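Local coordinates for protein insecticidal Delta-Endotoxin Cry8Ea1 (Bacillus Thuringiensis, PDB 3EB7) that is toxic to larvae of the underground pest Holotrichia parallela, probably by forming pores in gut cell membranes as other three-domain Cry toxins do, at residues V419-R423 / N424-P428; F159-T162 / A163-Y167; M52-V55 / E56-N60. One frame throughout, in Å; residues are numbered along the deposited sequence.

Contact 1 (V419-R423 / N424-P428); sequences VTFIR and NPDVP
Phe421 and Ile422 pair with Pro428 and Val427 in antiparallel register, and the end-to-end directions of 419-423 and 424-428 are 174° apart. This is the turn end of the beta hairpin made by strands 414-422 and 427-434. It lies in the sheet-rich second domain, consistent with the beta-prism of three-domain Cry toxins. Ile422 and Val427 form the hydrogen-bonded pair: Ile422 N reaches Val427 O at 3.0 Å, and Val427 N returns to Ile422 O at 2.9 Å. Phe421 and Pro428 form the non-hydrogen-bonded pair next to it, away from the turn. There Pro428 CA comes within 3.2 Å of Thr420 O, a CA-H...O contact. The chain turns through Arg423-Asp426, with a cis peptide bond before Pro425.

The side chains of the two pairs lie on opposite faces of the hairpin. Phe421 CG is anti to the backbone N (chi1 -173°), which lays the ring along the returning strand. Its CZ meets Asp426 CB at 3.6 Å, and CD1 lies 3.6 Å from Pro428 N. Pro428 CB sits at the ring edge, in its plane, and Trp301 stacks on the same ring. On the other face, Ile422 packs on Leu266 and Phe270 of helix 263-270, while Trp256 touches both Ile422 and Val427. Ile422 CG1 also comes to 3.4 Å from Pro425 O.

The Arg423 chain bends at chi2 and chi3 and brings its guanidinium alongside the Asp426 carboxylate, their planes 46° apart. The resulting salt bridge spans the turn. Asp426 OD2 has a second cationic partner in Lys300, and Arg423 NH2 bonds Thr322 OG1. Within the turn's own bridge, Arg423 NH1 approaches Asp426 OD2 to 2.9 Å, but the hydrogen bond there is weak because the N-H points well off the oxygen.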
# COMPACT_ATOMS: atom_id res chain seq x y z
N VAL A 419 0.35 17.62 1.53
CA VAL A 419 1.43 18.37 0.91
C VAL A 419 2.40 18.91 1.98
O VAL A 419 2.00 19.63 2.91
CB VAL A 419 0.89 19.58 0.11
CG1 VAL A 419 1.97 20.15 -0.80
CG2 VAL A 419 -0.35 19.21 -0.75
N THR A 420 3.69 18.55 1.85
CA THR A 420 4.78 19.13 2.63
C THR A 420 5.64 20.00 1.72
O THR A 420 5.45 20.01 0.50
CB THR A 420 5.63 18.06 3.30
OG1 THR A 420 6.19 17.20 2.28
CG2 THR A 420 4.74 17.23 4.24
N PHE A 421 6.59 20.73 2.28
CA PHE A 421 7.22 21.79 1.52
C PHE A 421 8.56 22.16 2.15
O PHE A 421 8.71 22.03 3.37
CB PHE A 421 6.23 22.98 1.49
CG PHE A 421 6.64 24.14 0.60
CD1 PHE A 421 6.38 24.13 -0.76
CD2 PHE A 421 7.17 25.29 1.16
CE1 PHE A 421 6.76 25.22 -1.58
CE2 PHE A 421 7.53 26.39 0.36
CZ PHE A 421 7.32 26.35 -1.01
N ILE A 422 9.53 22.55 1.32
CA ILE A 422 10.71 23.29 1.77
C ILE A 422 10.80 24.57 0.96
O ILE A 422 10.24 24.66 -0.13
CB ILE A 422 12.05 22.47 1.60
CG1 ILE A 422 12.32 22.17 0.11
CG2 ILE A 422 12.02 21.20 2.40
CD1 ILE A 422 13.61 21.42 -0.19
N ARG A 423 11.55 25.55 1.49
CA ARG A 423 11.84 26.84 0.86
C ARG A 423 13.26 26.86 0.33
O ARG A 423 14.11 26.15 0.85
CB ARG A 423 11.73 27.97 1.90
CG ARG A 423 10.39 28.72 1.93
CD ARG A 423 10.21 29.52 0.67
NE ARG A 423 9.89 30.90 0.94
CZ ARG A 423 9.92 31.89 0.05
NH1 ARG A 423 10.26 31.69 -1.23
NH2 ARG A 423 9.61 33.10 0.49
N ASN A 424 13.52 27.71 -0.68
CA ASN A 424 14.87 27.93 -1.26
C ASN A 424 15.71 26.68 -1.31
O ASN A 424 16.63 26.55 -0.49
CB ASN A 424 15.69 28.95 -0.46
CG ASN A 424 14.90 30.15 -0.05
OD1 ASN A 424 15.17 30.73 1.02
ND2 ASN A 424 13.92 30.56 -0.87
N PRO A 425 15.43 25.79 -2.28
CA PRO A 425 14.41 25.97 -3.34
C PRO A 425 12.96 25.67 -2.87
O PRO A 425 12.76 24.86 -1.96
CB PRO A 425 14.87 24.98 -4.40
CG PRO A 425 15.51 23.88 -3.61
CD PRO A 425 16.12 24.50 -2.39
N ASP A 426 11.97 26.34 -3.47
CA ASP A 426 10.55 26.21 -3.07
C ASP A 426 9.98 24.96 -3.72
O ASP A 426 9.61 24.97 -4.92
CB ASP A 426 9.76 27.46 -3.47
CG ASP A 426 10.33 28.75 -2.87
OD1 ASP A 426 10.93 28.70 -1.76
OD2 ASP A 426 10.18 29.84 -3.48
N VAL A 427 9.99 23.88 -2.95
CA VAL A 427 9.63 22.58 -3.47
C VAL A 427 8.62 21.82 -2.58
O VAL A 427 8.95 21.44 -1.46
CB VAL A 427 10.89 21.66 -3.72
CG1 VAL A 427 10.47 20.36 -4.33
CG2 VAL A 427 11.91 22.33 -4.61
N PRO A 428 7.39 21.61 -3.09
CA PRO A 428 6.39 20.74 -2.43
C PRO A 428 6.56 19.24 -2.71
O PRO A 428 7.14 18.84 -3.73
CB PRO A 428 5.05 21.26 -2.99
CG PRO A 428 5.38 22.02 -4.29
CD PRO A 428 6.89 22.23 -4.35

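Contact 2 (F159-T162 / A163-Y167)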
# COMPACT_ATOMS: atom_id res chain seq x y z
N PHE A 159 -7.54 -35.35 -3.97
CA PHE A 159 -6.41 -35.38 -3.05
C PHE A 159 -6.87 -36.00 -1.75
O PHE A 159 -8.05 -35.89 -1.37
CB PHE A 159 -5.84 -33.99 -2.79
CG PHE A 159 -4.97 -33.47 -3.90
CD1 PHE A 159 -5.30 -32.28 -4.55
CD2 PHE A 159 -3.82 -34.15 -4.28
CE1 PHE A 159 -4.51 -31.76 -5.58
CE2 PHE A 159 -3.00 -33.65 -5.31
CZ PHE A 159 -3.35 -32.45 -5.97
N SER A 160 -5.96 -36.70 -1.08
CA SER A 160 -6.23 -37.22 0.25
C SER A 160 -6.19 -36.07 1.25
O SER A 160 -5.65 -34.98 0.96
CB SER A 160 -5.25 -38.34 0.63
OG SER A 160 -3.91 -37.89 0.63
N THR A 161 -6.77 -36.33 2.40
CA THR A 161 -6.69 -35.41 3.52
C THR A 161 -5.23 -35.11 3.88
O THR A 161 -4.88 -34.00 4.13
CB THR A 161 -7.52 -35.93 4.72
OG1 THR A 161 -8.92 -35.99 4.32
CG2 THR A 161 -7.39 -34.98 5.94
N THR A 162 -4.38 -36.12 3.87
CA THR A 162 -2.94 -35.90 4.08
C THR A 162 -2.29 -34.90 3.07
O THR A 162 -1.65 -33.95 3.50
CB THR A 162 -2.16 -37.26 4.17
OG1 THR A 162 -2.72 -38.06 5.22
CG2 THR A 162 -0.68 -37.04 4.45
N ALA A 163 -2.45 -35.12 1.77
CA ALA A 163 -1.97 -34.19 0.72
C ALA A 163 -2.48 -32.75 0.94
O ALA A 163 -1.70 -31.81 0.93
CB ALA A 163 -2.37 -34.69 -0.69
N ILE A 164 -3.78 -32.62 1.17
CA ILE A 164 -4.45 -31.34 1.38
C ILE A 164 -3.91 -30.61 2.61
O ILE A 164 -3.61 -29.40 2.54
CB ILE A 164 -5.98 -31.54 1.44
CG1 ILE A 164 -6.46 -31.98 0.05
CG2 ILE A 164 -6.72 -30.23 1.85
CD1 ILE A 164 -7.93 -32.50 0.01
N ASN A 165 -3.76 -31.33 3.71
CA ASN A 165 -3.13 -30.76 4.89
C ASN A 165 -1.68 -30.37 4.67
O ASN A 165 -1.25 -29.35 5.17
CB ASN A 165 -3.26 -31.70 6.10
CG ASN A 165 -4.67 -31.68 6.71
OD1 ASN A 165 -5.42 -30.70 6.59
ND2 ASN A 165 -5.03 -32.78 7.36
N ASN A 166 -0.93 -31.19 3.95
CA ASN A 166 0.46 -30.87 3.62
C ASN A 166 0.55 -29.56 2.81
O ASN A 166 1.42 -28.72 3.10
CB ASN A 166 1.10 -32.00 2.82
CG ASN A 166 1.42 -33.21 3.68
OD1 ASN A 166 1.48 -33.12 4.93
ND2 ASN A 166 1.61 -34.37 3.03
N TYR A 167 -0.34 -29.41 1.82
CA TYR A 167 -0.41 -28.21 0.99
C TYR A 167 -0.76 -26.99 1.84
O TYR A 167 -0.15 -25.94 1.69
CB TYR A 167 -1.44 -28.37 -0.14
CG TYR A 167 -0.99 -29.21 -1.32
CD1 TYR A 167 0.23 -28.96 -1.95
CD2 TYR A 167 -1.80 -30.24 -1.83
CE1 TYR A 167 0.67 -29.71 -3.01
CE2 TYR A 167 -1.37 -31.01 -2.93
CZ TYR A 167 -0.14 -30.73 -3.51
OH TYR A 167 0.31 -31.43 -4.60
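Thr161 O accepts Asn165 N at 2.9 Å, and Thr162 O accepts Asn166 N at the same separation. Ser160 O receives Ile164 N one step earlier. The Asn165 side chain lies alongside Thr161, pointing the same way, with ND2 3.5 Å from Thr161 CG2. Its OD1 is bonded by Arg228. The backbone bonds open helix 161-191, in the helical N-terminal domain, and Ser160 is its N-cap. With chi1 at 60°, Ser160 OG stands between its own backbone N and carbonyl carbon. From there it accepts Ala163 N at 3.3 Å, a weak but nearly straight capping bond.

Phe159, just before the cap, folds back over the first turn. Its CB touches Ile164 CG1 at 3.5 Å, and CD2 lies 3.9 Å from Ala163 CB. Further along, the Tyr167 ring meets the Phe159 ring in a T-shaped stack: the tyrosine edge points at the phenylalanine face, with planes at 72°. Tyr167 CE2 is the atom over that face, offset toward the rim. Phe109 makes a second edge-to-face pair with Tyr167. Arg106 and Glu110 of helix 99-119 touch Phe159, while Leu147 and Ala150 of helix 133-153 pack on Tyr167.

Contact 3 (M52-V55 / E56-N60)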
# COMPACT_ATOMS: atom_id res chain seq x y z
N MET A 52 12.89 -6.71 -13.41
CA MET A 52 14.32 -6.69 -13.14
C MET A 52 14.91 -5.33 -13.48
O MET A 52 15.65 -4.73 -12.68
CB MET A 52 15.04 -7.78 -13.93
CG MET A 52 14.65 -9.17 -13.56
SD MET A 52 15.69 -10.36 -14.48
CE MET A 52 14.86 -11.90 -14.04
N GLU A 53 14.57 -4.83 -14.66
CA GLU A 53 15.01 -3.50 -15.09
C GLU A 53 14.61 -2.40 -14.11
O GLU A 53 15.39 -1.47 -13.82
CB GLU A 53 14.51 -3.20 -16.50
CG GLU A 53 15.07 -4.16 -17.56
CD GLU A 53 14.60 -3.82 -19.00
OE1 GLU A 53 13.86 -2.84 -19.22
OE2 GLU A 53 14.97 -4.56 -19.94
N GLN A 54 13.39 -2.50 -13.60
CA GLN A 54 12.92 -1.57 -12.56
C GLN A 54 13.89 -1.45 -11.37
O GLN A 54 14.39 -0.39 -11.07
CB GLN A 54 11.53 -2.00 -12.06
CG GLN A 54 11.03 -1.14 -10.94
CD GLN A 54 9.87 -1.76 -10.18
OE1 GLN A 54 9.05 -1.03 -9.61
NE2 GLN A 54 9.78 -3.09 -10.18
N VAL A 55 14.14 -2.56 -10.69
CA VAL A 55 14.88 -2.49 -9.44
C VAL A 55 16.36 -2.22 -9.75
O VAL A 55 17.01 -1.52 -9.00
CB VAL A 55 14.59 -3.73 -8.55
CG1 VAL A 55 15.18 -3.57 -7.13
CG2 VAL A 55 13.05 -3.90 -8.43
N GLU A 56 16.88 -2.74 -10.86
CA GLU A 56 18.24 -2.39 -11.32
C GLU A 56 18.41 -0.89 -11.53
O GLU A 56 19.43 -0.31 -11.13
CB GLU A 56 18.64 -3.17 -12.59
CG GLU A 56 18.87 -4.70 -12.40
CD GLU A 56 19.12 -5.40 -13.78
OE1 GLU A 56 20.25 -5.89 -14.05
OE2 GLU A 56 18.17 -5.43 -14.62
N ALA A 57 17.43 -0.25 -12.16
CA ALA A 57 17.42 1.21 -12.28
C ALA A 57 17.32 1.94 -10.90
O ALA A 57 17.95 2.95 -10.71
CB ALA A 57 16.29 1.68 -13.25
N LEU A 58 16.54 1.43 -9.95
CA LEU A 58 16.32 2.10 -8.65
C LEU A 58 17.58 2.08 -7.78
O LEU A 58 17.84 3.02 -7.05
CB LEU A 58 15.17 1.43 -7.87
CG LEU A 58 13.73 1.66 -8.37
CD1 LEU A 58 12.76 0.90 -7.50
CD2 LEU A 58 13.39 3.12 -8.37
N ILE A 59 18.33 0.98 -7.86
CA ILE A 59 19.50 0.79 -7.04
C ILE A 59 20.84 0.96 -7.78
O ILE A 59 21.89 1.01 -7.15
CB ILE A 59 19.46 -0.60 -6.36
CG1 ILE A 59 19.63 -1.72 -7.40
CG2 ILE A 59 18.18 -0.71 -5.48
CD1 ILE A 59 19.74 -3.11 -6.81
N ASN A 60 20.80 1.01 -9.11
CA ASN A 60 22.00 1.19 -9.91
C ASN A 60 22.95 0.00 -9.76
O ASN A 60 24.16 0.19 -9.64
CB ASN A 60 22.69 2.51 -9.55
CG ASN A 60 23.57 3.05 -10.69
OD1 ASN A 60 23.44 2.66 -11.85
ND2 ASN A 60 24.48 3.97 -10.34
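The last turns of helix 47-59, in the helical N-terminal domain, carry this contact, and its bonds across the two segments are i to i+4 backbone bonds. Glu56 N bonds Met52 O at 3.0 Å, Ala57 N bonds Glu53 O at 2.9 Å, and Leu58 N and Ile59 N bond Gln54 O and Val55 O, less straight. Asn60, with positive phi, is the first residue to leave the helix.

Side chains of 56-60 lean back on the carbonyls of 52-55. Ile59 CG1 stands between its own backbone N and carbonyl carbon (chi1 69°), and this sets it 3.1 Å from Val55 O. Leu58 CG lies 3.5 Å from Gln54 O. Glu56 CG comes within 3.2 Å of Met52 O, and its extended chain brings its OE2 to 4.0 Å from Met52 CB. The charge is probably balanced by Arg68, which forms a salt bridge with Glu56 OE1; the same oxygen accepts Ile63 N.

Glu53 OE1 bonds Ser2 OG, and Ala57 touches Glu3 of helix 2-20. Val55 rests on Met211 and Leu58 on Arg206 and Glu210, all in helix 198-220. Met52 packs on Ala71 and Leu72 of helix 65-93.

Contacts 2 and 3 both belong to the helical N-terminal domain, but they hold opposite ends of different helices: contact 2 starts helix 161-191, and contact 3 finishes helix 47-59. Their centres are about 40 Å apart. Contact 1 lies in another domain and joins two strands, with its centre about 58 Å from that of contact 2. Contact 1 is mostly buried, contact 3 partly, and contact 2 is at the surface. The hairpin combines strand pairing with a salt bridge at its turn. Both helix contacts have i to i+4 backbone bonds; the helix start adds a serine cap and an aromatic pair. The helix end sends its Glu53 and Glu56 carboxylates to partners outside the segments.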